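Local coordinates for protein endosialidase (Enterobacteria phage phi92, PDB 4HIZ) that cleaves polysialic acid as a phage endosialidase, hydrolysing alpha-2,8 and alpha-2,9 linkages between sialic acid residues within the polymer, at residues G155-A160 / S179-Y184; G213-F218 / G263-D268. All coordinates share one frame; numbering follows the deposited sequence. Where two conformers were deposited one is given.

Interaction 1: residues G155-A160 / S179-Y184; sequences GNRLYA and SRPMPY
This is a buried antiparallel strand pairing at the open end of the hairpin of strands 157-166 and 172-181, in a four-stranded sheet of the catalytic beta-propeller domain, and Arg157 clamps it by reaching across to Ser179. Leu158 and Arg180 form a hydrogen-bonded pair, with Leu158 N 2.8 Å from Arg180 O and Arg180 N 3.2 Å from Leu158 O, flanked by the non-hydrogen-bonded pairs Arg157-Pro181, whose side chains diverge, and Tyr159-Ser179. One step beyond the strands, Met182 N donates to the carbonyl Asn156 O at 2.9 Å, an almost straight bond (172°).

The side chain of Arg157 bends at chi3 (61°), which folds its guanidinium back across the partner strand. Arg157 NE (3.2 Å) and Arg157 NH2 (2.9 Å) both donate side-on to Ser179 OG, the NE bond being the longer and more bent; the oxygen lies in the guanidinium plane, while Arg180 C and Pro181 N lie over one face of the group. Ser179 CB lies over one face of the Tyr159 ring in a CH-pi contact, offset toward the rim at CE1, 3.8 Å from the ring centroid. On the face carrying Leu158, Met182 curls back through chi2 and chi3 and brings SD to 3.6 Å from Leu158 CB; Phe91 touches both side chains.

Arg157 NH1 reaches Asp214 and Gly209 O. Gripped along its edge by the hydroxyl and at NH1 by a carboxylate, the guanidinium is fixed in rotation; Asp214 probably offsets its buried positive charge, while Glu272 is a second-shell partner that holds the serine hydroxyl.

Interaction 2: residues G213-F218 / G263-D268; sequences GDAVNF and GTRFWD. With SIA (N-acetyl-alpha-neuraminic acid), chain D.
Arg265 reaches over strand 215-219, with one face of its guanidinium on Ala215 CB and its NE bonded to Val216 O. The chain leaves with CG anti to the carbonyl carbon (chi1 -63°), runs extended through chi2, then turns at chi3 (-81°), which brings the flat group back over the neighbouring strand. Ala215 CB faces the centre of one side of the guanidinium, 3.5 Å from Arg265 CZ. At the edge, Arg265 NE donates to Val216 O over 2.9 Å; the oxygen lies near the guanidinium plane, but the donor stands well above the carbonyl plane.

Arg265 NH1 forms a salt bridge to Asp268 OD2, also 2.9 Å long, meeting the carboxylate from above its plane, and NH2 bonds to Met230 O. All three guanidinium nitrogens are therefore engaged. Asp268 CB closes on Ala215 CB at 3.7 Å, so the methyl is met by both members of the ion pair.

Further along the strands, Asn217 and Gly263 form an antiparallel hydrogen-bonded pair, with Asn217 N 2.8 Å from Gly263 O. Asn217 ND2 donates to Asn229 OD1, and Asn217 OD1 accepts from Gly500 N of a second subunit.

The whole is an antiparallel strand pairing in the eight-stranded sheet of the catalytic domain, where strand 215-219 runs to the glycan pocket formed by Phe218, Ser219, Asn220 and their neighbours; the bound sialic acid is hydrogen-bonded to Ser219, Asn220 and Ser227.

Interaction 1 closes before interaction 2 opens along the chain, and their centres lie about 11 Å apart in the same catalytic domain. They belong to different antiparallel sheets: 155-160 and 179-184 to the four-stranded one spanning 144-154 to 272-275, 213-218 and 263-268 to the eight-stranded one with 185-186 at one edge. The two meet directly. Arg157 NH1 forms a salt bridge with Asp214 OD2 (2.9 Å), and Met182 O lies 2.7 Å from Thr264 OG1, a probable hydrogen bond. Polar links thus tie the hairpin of the propeller to the neighbouring sheet carrying a sialic acid site, and both contacts also touch the second subunit.

Interaction 1: residues G155-A160 / S179-Y184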
loop_
_atom_site.group_PDB
_atom_site.type_symbol
_atom_site.label_atom_id
_atom_site.label_comp_id
_atom_site.label_asym_id
_atom_site.label_seq_id
_atom_site.Cartn_x
_atom_site.Cartn_y
_atom_site.Cartn_z
ATOM N N GLY A 155 33.174 1.374 15.105
ATOM C CA GLY A 155 34.241 1.008 14.178
ATOM C C GLY A 155 33.738 0.399 12.871
ATOM O O GLY A 155 34.252 -0.637 12.411
ATOM N N ASN A 156 32.733 1.040 12.272
ATOM C CA ASN A 156 32.109 0.546 11.032
ATOM C C ASN A 156 31.521 -0.869 11.088
ATOM O O ASN A 156 31.346 -1.506 10.046
ATOM C CB ASN A 156 33.085 0.712 9.835
ATOM C CG ASN A 156 33.386 2.160 9.584
ATOM O OD1 ASN A 156 32.450 2.983 9.528
ATOM N ND2 ASN A 156 34.680 2.516 9.470
ATOM N N ARG A 157 31.188 -1.347 12.290
ATOM C CA ARG A 157 30.407 -2.573 12.417
ATOM C C ARG A 157 29.125 -2.303 13.202
ATOM O O ARG A 157 29.110 -1.473 14.135
ATOM C CB ARG A 157 31.192 -3.642 13.192
ATOM C CG ARG A 157 32.531 -4.047 12.527
ATOM C CD ARG A 157 33.211 -5.241 13.264
ATOM N NE ARG A 157 32.369 -6.435 13.248
ATOM C CZ ARG A 157 32.273 -7.290 12.227
ATOM N NH1 ARG A 157 32.988 -7.113 11.119
ATOM N NH2 ARG A 157 31.483 -8.356 12.326
ATOM N N LEU A 158 28.073 -3.047 12.868
ATOM C CA LEU A 158 26.882 -3.090 13.710
ATOM C C LEU A 158 27.118 -4.031 14.885
ATOM O O LEU A 158 27.562 -5.161 14.697
ATOM C CB LEU A 158 25.738 -3.662 12.875
ATOM C CG LEU A 158 24.362 -3.641 13.558
ATOM C CD1 LEU A 158 23.871 -2.177 13.853
ATOM C CD2 LEU A 158 23.286 -4.406 12.713
ATOM N N TYR A 159 26.785 -3.591 16.093
ATOM C CA TYR A 159 26.844 -4.452 17.261
ATOM C C TYR A 159 25.469 -4.497 17.900
ATOM O O TYR A 159 24.800 -3.483 17.979
ATOM C CB TYR A 159 27.860 -3.906 18.281
ATOM C CG TYR A 159 29.277 -4.302 17.937
ATOM C CD1 TYR A 159 29.791 -5.549 18.329
ATOM C CD2 TYR A 159 30.087 -3.456 17.176
ATOM C CE1 TYR A 159 31.112 -5.938 17.962
ATOM C CE2 TYR A 159 31.412 -3.826 16.812
ATOM C CZ TYR A 159 31.893 -5.063 17.192
ATOM O OH TYR A 159 33.162 -5.432 16.840
ATOM N N ALA A 160 25.067 -5.668 18.367
ATOM C CA ALA A 160 23.794 -5.779 19.061
ATOM C C ALA A 160 23.920 -6.844 20.150
ATOM O O ALA A 160 24.567 -7.882 19.931
ATOM C CB ALA A 160 22.668 -6.155 18.072
ATOM N N SER A 179 27.579 -9.269 15.640
ATOM C CA SER A 179 28.097 -8.150 14.849
ATOM C C SER A 179 28.263 -8.485 13.397
ATOM O O SER A 179 28.424 -9.635 13.027
ATOM C CB SER A 179 29.421 -7.590 15.408
ATOM O OG SER A 179 30.523 -8.399 15.041
ATOM N N ARG A 180 28.172 -7.435 12.575
ATOM C CA ARG A 180 28.406 -7.527 11.116
ATOM C C ARG A 180 29.096 -6.254 10.724
ATOM O O ARG A 180 28.951 -5.237 11.389
ATOM C CB ARG A 180 27.057 -7.553 10.339
ATOM C CG ARG A 180 26.567 -8.951 9.988
ATOM C CD ARG A 180 25.217 -8.855 9.275
ATOM N NE ARG A 180 24.824 -10.151 8.719
ATOM C CZ ARG A 180 23.605 -10.381 8.212
ATOM N NH1 ARG A 180 22.697 -9.387 8.191
ATOM N NH2 ARG A 180 23.314 -11.568 7.688
ATOM N N PRO A 181 29.812 -6.272 9.596
ATOM C CA PRO A 181 30.306 -4.994 9.077
ATOM C C PRO A 181 29.100 -4.157 8.634
ATOM O O PRO A 181 28.148 -4.731 8.094
ATOM C CB PRO A 181 31.122 -5.416 7.847
ATOM C CG PRO A 181 30.516 -6.711 7.377
ATOM C CD PRO A 181 30.061 -7.402 8.676
ATOM N N MET A 182 29.123 -2.849 8.857
ATOM C CA MET A 182 28.018 -2.014 8.392
ATOM C C MET A 182 27.963 -2.025 6.864
ATOM O O MET A 182 28.966 -2.241 6.205
ATOM C CB MET A 182 28.234 -0.562 8.842
ATOM C CG MET A 182 27.960 -0.331 10.320
ATOM S SD MET A 182 26.250 -0.750 10.808
ATOM C CE MET A 182 25.333 0.636 10.097
ATOM N N PRO A 183 26.780 -1.767 6.286
ATOM C CA PRO A 183 26.740 -1.524 4.843
ATOM C C PRO A 183 27.404 -0.180 4.572
ATOM O O PRO A 183 26.982 0.842 5.116
ATOM C CB PRO A 183 25.218 -1.462 4.545
ATOM C CG PRO A 183 24.564 -1.236 5.858
ATOM C CD PRO A 183 25.463 -1.616 6.947
ATOM N N TYR A 184 28.460 -0.157 3.759
ATOM C CA TYR A 184 29.140 1.106 3.497
ATOM C C TYR A 184 29.833 1.058 2.170
ATOM O O TYR A 184 30.047 -0.040 1.601
ATOM C CB TYR A 184 30.102 1.524 4.643
ATOM C CG TYR A 184 31.406 0.725 4.841
ATOM C CD1 TYR A 184 32.450 0.830 3.916
ATOM C CD2 TYR A 184 31.604 -0.056 5.982
ATOM C CE1 TYR A 184 33.638 0.168 4.117
ATOM C CE2 TYR A 184 32.807 -0.722 6.195
ATOM C CZ TYR A 184 33.805 -0.619 5.233
ATOM O OH TYR A 184 35.027 -1.275 5.401
#

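Interaction 2: residues G213-F218 / G263-D268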
loop_
_atom_site.group_PDB
_atom_site.type_symbol
_atom_site.label_atom_id
_atom_site.label_comp_id
_atom_site.label_asym_id
_atom_site.label_seq_id
_atom_site.Cartn_x
_atom_site.Cartn_y
_atom_site.Cartn_z
ATOM N N GLY A 213 35.918 -13.759 6.583
ATOM C CA GLY A 213 34.640 -14.302 6.166
ATOM C C GLY A 213 33.654 -13.224 5.765
ATOM O O GLY A 213 32.618 -13.540 5.138
ATOM N N ASP A 214 33.938 -11.966 6.107
ATOM C CA ASP A 214 32.995 -10.879 5.713
ATOM C C ASP A 214 32.960 -10.730 4.195
ATOM O O ASP A 214 33.949 -10.978 3.501
ATOM C CB ASP A 214 33.334 -9.556 6.413
ATOM C CG ASP A 214 32.893 -9.544 7.862
ATOM O OD1 ASP A 214 32.096 -10.437 8.251
ATOM O OD2 ASP A 214 33.315 -8.633 8.617
ATOM N N ALA A 215 31.795 -10.340 3.691
ATOM C CA ALA A 215 31.520 -10.279 2.256
ATOM C C ALA A 215 31.701 -8.863 1.753
ATOM O O ALA A 215 31.181 -7.917 2.369
ATOM C CB ALA A 215 30.067 -10.714 2.027
ATOM N N VAL A 216 32.421 -8.710 0.635
ATOM C CA VAL A 216 32.748 -7.377 0.107
ATOM C C VAL A 216 32.594 -7.357 -1.403
ATOM O O VAL A 216 32.335 -8.396 -2.010
ATOM C CB VAL A 216 34.186 -6.942 0.507
ATOM C CG1 VAL A 216 34.339 -6.960 2.034
ATOM C CG2 VAL A 216 35.221 -7.852 -0.164
ATOM N N ASN A 217 32.724 -6.178 -2.011
ATOM C CA ASN A 217 32.591 -6.082 -3.457
ATOM C C ASN A 217 33.521 -4.996 -3.963
ATOM O O ASN A 217 33.644 -3.933 -3.335
ATOM C CB ASN A 217 31.131 -5.732 -3.798
ATOM C CG ASN A 217 30.917 -5.473 -5.268
ATOM O OD1 ASN A 217 30.953 -4.329 -5.706
ATOM N ND2 ASN A 217 30.637 -6.530 -6.033
ATOM N N PHE A 218 34.183 -5.270 -5.087
ATOM C CA PHE A 218 35.110 -4.335 -5.703
ATOM C C PHE A 218 34.693 -3.949 -7.105
ATOM O O PHE A 218 34.150 -4.777 -7.846
ATOM C CB PHE A 218 36.470 -5.038 -5.862
ATOM C CG PHE A 218 37.151 -5.345 -4.571
ATOM C CD1 PHE A 218 38.043 -4.426 -4.017
ATOM C CD2 PHE A 218 36.979 -6.578 -3.950
ATOM C CE1 PHE A 218 38.722 -4.694 -2.813
ATOM C CE2 PHE A 218 37.662 -6.885 -2.736
ATOM C CZ PHE A 218 38.536 -5.936 -2.160
ATOM N N GLY A 263 32.528 -1.767 -1.670
ATOM C CA GLY A 263 31.334 -1.813 -0.829
ATOM C C GLY A 263 31.364 -3.064 0.035
ATOM O O GLY A 263 31.825 -4.130 -0.405
ATOM N N THR A 264 30.883 -2.943 1.272
ATOM C CA THR A 264 30.627 -4.154 2.012
ATOM C C THR A 264 29.326 -4.781 1.490
ATOM O O THR A 264 28.530 -4.119 0.787
ATOM C CB THR A 264 30.449 -3.877 3.498
ATOM O OG1 THR A 264 29.368 -2.962 3.661
ATOM C CG2 THR A 264 31.740 -3.261 4.078
ATOM N N ARG A 265 29.115 -6.037 1.855
ATOM C CA ARG A 265 27.855 -6.741 1.611
ATOM C C ARG A 265 27.324 -7.209 2.955
ATOM O O ARG A 265 27.537 -8.356 3.369
ATOM C CB ARG A 265 28.073 -7.926 0.659
ATOM C CG ARG A 265 28.568 -7.480 -0.744
ATOM C CD ARG A 265 28.545 -8.645 -1.719
ATOM N NE ARG A 265 29.721 -9.515 -1.567
ATOM C CZ ARG A 265 29.689 -10.840 -1.500
ATOM N NH1 ARG A 265 28.529 -11.495 -1.504
ATOM N NH2 ARG A 265 30.836 -11.512 -1.417
ATOM N N PHE A 266 26.668 -6.285 3.662
ATOM C CA PHE A 266 26.153 -6.529 4.998
ATOM C C PHE A 266 25.286 -7.798 5.049
ATOM O O PHE A 266 25.419 -8.638 5.942
ATOM C CB PHE A 266 25.310 -5.298 5.415
ATOM C CG PHE A 266 24.504 -5.484 6.708
ATOM C CD1 PHE A 266 25.078 -5.226 7.929
ATOM C CD2 PHE A 266 23.153 -5.854 6.666
ATOM C CE1 PHE A 266 24.338 -5.350 9.130
ATOM C CE2 PHE A 266 22.406 -5.993 7.848
ATOM C CZ PHE A 266 22.978 -5.720 9.075
ATOM N N TRP A 267 24.375 -7.917 4.098
ATOM C CA TRP A 267 23.408 -8.999 4.102
ATOM C C TRP A 267 23.963 -10.341 3.694
ATOM O O TRP A 267 23.295 -11.358 3.907
ATOM C CB TRP A 267 22.189 -8.635 3.203
ATOM C CG TRP A 267 21.403 -7.432 3.728
ATOM C CD1 TRP A 267 20.383 -7.460 4.644
ATOM C CD2 TRP A 267 21.619 -6.042 3.411
ATOM N NE1 TRP A 267 19.939 -6.174 4.896
ATOM C CE2 TRP A 267 20.670 -5.291 4.144
ATOM C CE3 TRP A 267 22.518 -5.367 2.580
ATOM C CZ2 TRP A 267 20.579 -3.903 4.060
ATOM C CZ3 TRP A 267 22.420 -3.966 2.476
ATOM C CH2 TRP A 267 21.456 -3.250 3.220
ATOM N N ASP A 268 25.168 -10.348 3.107
ATOM C CA ASP A 268 25.863 -11.592 2.772
ATOM C C ASP A 268 26.946 -11.964 3.781
ATOM O O ASP A 268 27.609 -12.992 3.635
ATOM C CB ASP A 268 26.502 -11.484 1.370
ATOM C CG ASP A 268 25.468 -11.348 0.268
ATOM O OD1 ASP A 268 24.314 -11.810 0.437
ATOM O OD2 ASP A 268 25.820 -10.784 -0.777
HETATM C C1 SIA D . 35.084 -4.650 -11.998
HETATM C C2 SIA D . 33.896 -5.405 -12.594
HETATM C C3 SIA D . 32.944 -5.934 -11.501
HETATM C C4 SIA D . 32.082 -4.836 -10.886
HETATM C C5 SIA D . 31.421 -3.969 -11.967
HETATM C C6 SIA D . 32.459 -3.476 -12.982
HETATM C C7 SIA D . 31.790 -2.777 -14.168
HETATM C C8 SIA D . 32.784 -2.157 -15.162
HETATM C C9 SIA D . 34.023 -1.578 -14.503
HETATM C C10 SIA D . 29.438 -2.635 -11.340
HETATM C C11 SIA D . 28.948 -1.449 -10.555
HETATM N N5 SIA D . 30.759 -2.853 -11.287
HETATM O O1A SIA D . 35.696 -5.211 -11.068
HETATM O O1B SIA D . 35.439 -3.522 -12.420
HETATM O O4 SIA D . 31.058 -5.436 -10.059
HETATM O O6 SIA D . 33.214 -4.561 -13.530
HETATM O O7 SIA D . 31.055 -3.791 -14.870
HETATM O O8 SIA D . 33.201 -3.176 -16.070
HETATM O O9 SIA D . 35.185 -2.397 -14.756
HETATM O O10 SIA D . 28.678 -3.351 -11.995
#